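PDB 2A03: Fe-superoxide dismutase homolog from Plasmodium berghei, which probably converts superoxide radicals into hydrogen peroxide and molecular oxygen as a member of the iron/manganese superoxide dismutase family. Local coordinates for residues 131-136 / 159-164. Residues are numbered along the deposited sequence; the frame is centred on the assembly and turned at random.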
ATOM      1  N   TRP A 131      -1.168  -5.261  -7.657  1.00 30.97           N
ATOM      2  CA  TRP A 131      -2.060  -5.540  -8.748  1.00 30.31           C
ATOM      3  C   TRP A 131      -2.152  -7.053  -8.952  1.00 30.71           C
ATOM      4  O   TRP A 131      -1.178  -7.790  -8.759  1.00 29.26           O
ATOM      5  CB  TRP A 131      -1.489  -4.925 -10.030  1.00 31.14           C
ATOM      6  CG  TRP A 131      -1.280  -3.445  -9.967  1.00 30.37           C
ATOM      7  CD1 TRP A 131      -0.187  -2.796  -9.496  1.00 29.95           C
ATOM      8  CD2 TRP A 131      -2.190  -2.439 -10.403  1.00 31.23           C
ATOM      9  NE1 TRP A 131      -0.367  -1.442  -9.578  1.00 31.06           N
ATOM     10  CE2 TRP A 131      -1.589  -1.193 -10.136  1.00 31.13           C
ATOM     11  CE3 TRP A 131      -3.468  -2.467 -10.980  1.00 30.90           C
ATOM     12  CZ2 TRP A 131      -2.215   0.022 -10.438  1.00 31.60           C
ATOM     13  CZ3 TRP A 131      -4.092  -1.264 -11.265  1.00 30.25           C
ATOM     14  CH2 TRP A 131      -3.463  -0.038 -11.000  1.00 31.26           C
ATOM     15  N   GLY A 132      -3.336  -7.510  -9.346  1.00 31.25           N
ATOM     16  CA  GLY A 132      -3.511  -8.855  -9.889  1.00 31.35           C
ATOM     17  C   GLY A 132      -3.738  -8.759 -11.389  1.00 30.62           C
ATOM     18  O   GLY A 132      -4.324  -7.797 -11.871  1.00 29.95           O
ATOM     19  N   TRP A 133      -3.266  -9.763 -12.116  1.00 30.73           N
ATOM     20  CA  TRP A 133      -3.318  -9.766 -13.570  1.00 31.33           C
ATOM     21  C   TRP A 133      -3.746 -11.110 -14.110  1.00 31.87           C
ATOM     22  O   TRP A 133      -3.269 -12.158 -13.652  1.00 31.90           O
ATOM     23  CB  TRP A 133      -1.938  -9.473 -14.167  1.00 31.07           C
ATOM     24  CG  TRP A 133      -1.292  -8.217 -13.659  1.00 31.23           C
ATOM     25  CD1 TRP A 133      -0.508  -8.091 -12.544  1.00 31.20           C
ATOM     26  CD2 TRP A 133      -1.341  -6.920 -14.268  1.00 30.01           C
ATOM     27  NE1 TRP A 133      -0.091  -6.794 -12.412  1.00 32.34           N
ATOM     28  CE2 TRP A 133      -0.570  -6.055 -13.462  1.00 30.70           C
ATOM     29  CE3 TRP A 133      -1.964  -6.403 -15.420  1.00 30.39           C
ATOM     30  CZ2 TRP A 133      -0.418  -4.691 -13.754  1.00 32.26           C
ATOM     31  CZ3 TRP A 133      -1.806  -5.042 -15.719  1.00 30.73           C
ATOM     32  CH2 TRP A 133      -1.045  -4.203 -14.886  1.00 31.79           C
ATOM     33  N   LEU A 134      -4.657 -11.069 -15.079  1.00 32.27           N
ATOM     34  CA  LEU A 134      -4.811 -12.155 -16.033  1.00 32.05           C
ATOM     35  C   LEU A 134      -3.892 -11.829 -17.209  1.00 32.37           C
ATOM     36  O   LEU A 134      -3.949 -10.724 -17.762  1.00 32.00           O
ATOM     37  CB  LEU A 134      -6.248 -12.273 -16.515  1.00 32.11           C
ATOM     38  CG  LEU A 134      -6.498 -13.355 -17.577  1.00 31.99           C
ATOM     39  CD1 LEU A 134      -6.037 -14.750 -17.114  1.00 31.56           C
ATOM     40  CD2 LEU A 134      -7.970 -13.394 -17.915  1.00 31.93           C
ATOM     41  N   ALA A 135      -3.026 -12.773 -17.568  1.00 31.77           N
ATOM     42  CA  ALA A 135      -2.049 -12.529 -18.615  1.00 32.51           C
ATOM     43  C   ALA A 135      -1.830 -13.750 -19.508  1.00 32.13           C
ATOM     44  O   ALA A 135      -2.025 -14.889 -19.083  1.00 30.01           O
ATOM     45  CB  ALA A 135      -0.711 -12.087 -17.991  1.00 32.95           C
ATOM     46  N   LEU A 136      -1.426 -13.498 -20.751  1.00 33.21           N
ATOM     47  CA  LEU A 136      -1.052 -14.578 -21.661  1.00 33.81           C
ATOM     48  C   LEU A 136       0.453 -14.768 -21.556  1.00 34.14           C
ATOM     49  O   LEU A 136       1.222 -13.809 -21.691  1.00 34.67           O
ATOM     50  CB  LEU A 136      -1.433 -14.243 -23.092  1.00 33.80           C
ATOM     51  CG  LEU A 136      -1.394 -15.410 -24.079  1.00 34.89           C
ATOM     52  CD1 LEU A 136      -2.502 -16.423 -23.800  1.00 34.67           C
ATOM     53  CD2 LEU A 136      -1.518 -14.871 -25.501  1.00 35.57           C
ATOM     54  N   GLY A 159       4.332 -11.787 -18.994  1.00 34.45           N
ATOM     55  CA  GLY A 159       3.162 -12.084 -19.809  1.00 34.08           C
ATOM     56  C   GLY A 159       2.588 -10.867 -20.488  1.00 34.25           C
ATOM     57  O   GLY A 159       3.016  -9.735 -20.238  1.00 34.96           O
ATOM     58  N   ILE A 160       1.619 -11.109 -21.361  1.00 33.87           N
ATOM     59  CA  ILE A 160       0.866 -10.039 -21.996  1.00 33.41           C
ATOM     60  C   ILE A 160      -0.438  -9.849 -21.221  1.00 32.27           C
ATOM     61  O   ILE A 160      -1.257 -10.767 -21.147  1.00 30.87           O
ATOM     62  CB  ILE A 160       0.562 -10.363 -23.471  1.00 33.66           C
ATOM     63  CG1 ILE A 160       1.863 -10.586 -24.238  1.00 34.73           C
ATOM     64  CG2 ILE A 160      -0.237  -9.236 -24.112  1.00 33.81           C
ATOM     65  CD1 ILE A 160       1.666 -11.248 -25.602  1.00 34.92           C
ATOM     66  N   PRO A 161      -0.628  -8.655 -20.645  1.00 31.67           N
ATOM     67  CA  PRO A 161      -1.804  -8.362 -19.839  1.00 31.85           C
ATOM     68  C   PRO A 161      -3.134  -8.444 -20.608  1.00 30.91           C
ATOM     69  O   PRO A 161      -3.249  -7.971 -21.770  1.00 29.19           O
ATOM     70  CB  PRO A 161      -1.546  -6.928 -19.329  1.00 32.39           C
ATOM     71  CG  PRO A 161      -0.062  -6.718 -19.480  1.00 33.02           C
ATOM     72  CD  PRO A 161       0.291  -7.508 -20.706  1.00 32.60           C
ATOM     73  N   ILE A 162      -4.113  -9.050 -19.939  1.00 29.69           N
ATOM     74  CA  ILE A 162      -5.450  -9.261 -20.495  1.00 29.95           C
ATOM     75  C   ILE A 162      -6.475  -8.477 -19.674  1.00 30.05           C
ATOM     76  O   ILE A 162      -7.349  -7.804 -20.238  1.00 30.54           O
ATOM     77  CB  ILE A 162      -5.789 -10.764 -20.512  1.00 29.09           C
ATOM     78  CG1 ILE A 162      -4.775 -11.535 -21.359  1.00 30.68           C
ATOM     79  CG2 ILE A 162      -7.192 -11.016 -21.025  1.00 29.93           C
ATOM     80  CD1 ILE A 162      -4.670 -11.089 -22.821  1.00 29.70           C
ATOM     81  N   LEU A 163      -6.354  -8.587 -18.347  1.00 29.41           N
ATOM     82  CA  LEU A 163      -7.146  -7.833 -17.379  1.00 30.34           C
ATOM     83  C   LEU A 163      -6.313  -7.568 -16.136  1.00 30.60           C
ATOM     84  O   LEU A 163      -5.388  -8.325 -15.833  1.00 31.87           O
ATOM     85  CB  LEU A 163      -8.379  -8.616 -16.942  1.00 30.41           C
ATOM     86  CG  LEU A 163      -9.463  -8.890 -17.974  1.00 30.77           C
ATOM     87  CD1 LEU A 163     -10.373  -9.997 -17.439  1.00 30.69           C
ATOM     88  CD2 LEU A 163     -10.270  -7.600 -18.307  1.00 32.52           C
ATOM     89  N   THR A 164      -6.652  -6.512 -15.401  1.00 30.34           N
ATOM     90  CA  THR A 164      -6.019  -6.263 -14.101  1.00 30.13           C
ATOM     91  C   THR A 164      -7.065  -5.750 -13.110  1.00 29.51           C
ATOM     92  O   THR A 164      -8.087  -5.201 -13.489  1.00 28.10           O
ATOM     93  CB  THR A 164      -4.835  -5.219 -14.181  1.00 30.13           C
ATOM     94  OG1 THR A 164      -3.995  -5.328 -13.021  1.00 31.43           O
ATOM     95  CG2 THR A 164      -5.349  -3.777 -14.255  1.00 30.27           C
TER
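Leu134 faces both Ile162 and Leu163 across a classic beta bulge, which interrupts the antiparallel pairing of strands 130-136 and 160-166 in the three-stranded sheet of the superoxide dismutase C-terminal domain. Leu134 O is gripped twice, firmly by Ile162 N at 2.8 Å and more loosely by Leu163 N at 3.3 Å, while Leu134 N donates back to Leu163 O. The extra residue shifts the register by one, so that Trp133 pairs with Thr164 but Ala135 with Pro161.

Packing is tightest at the Thr164 end. There Thr164 lies over one face of the Trp133 indole, with its CB 3.7 Å from the centroid of the six-membered ring in a CH-pi contact and OG1 over the ring system's centre. Thr164 CG2 sits between the two indoles, 4.0 Å from both Trp131 CE3 and Trp133 CZ3. The Trp131 indole lies beside the manganese ion and meets the metal ligand His82 edge-to-face. Trp133 is fixed from its other strand neighbour as well, through the NE1 bond to Thr147 OG1.

The opposite end is looser and nearer solvent. Leu136 and Ile160 exchange two nearly straight backbone bonds, yet their side chains come no closer than 4.4 Å, CB to CB; Ile160 is exposed, although Ala203 of helix 193-204 touches both.

With OG1 anti to the backbone N (chi1 -162°), Thr164 can hold the indole face and still donate to Gly132 O at 2.7 Å, its OG1 standing 35° out of the carbonyl plane.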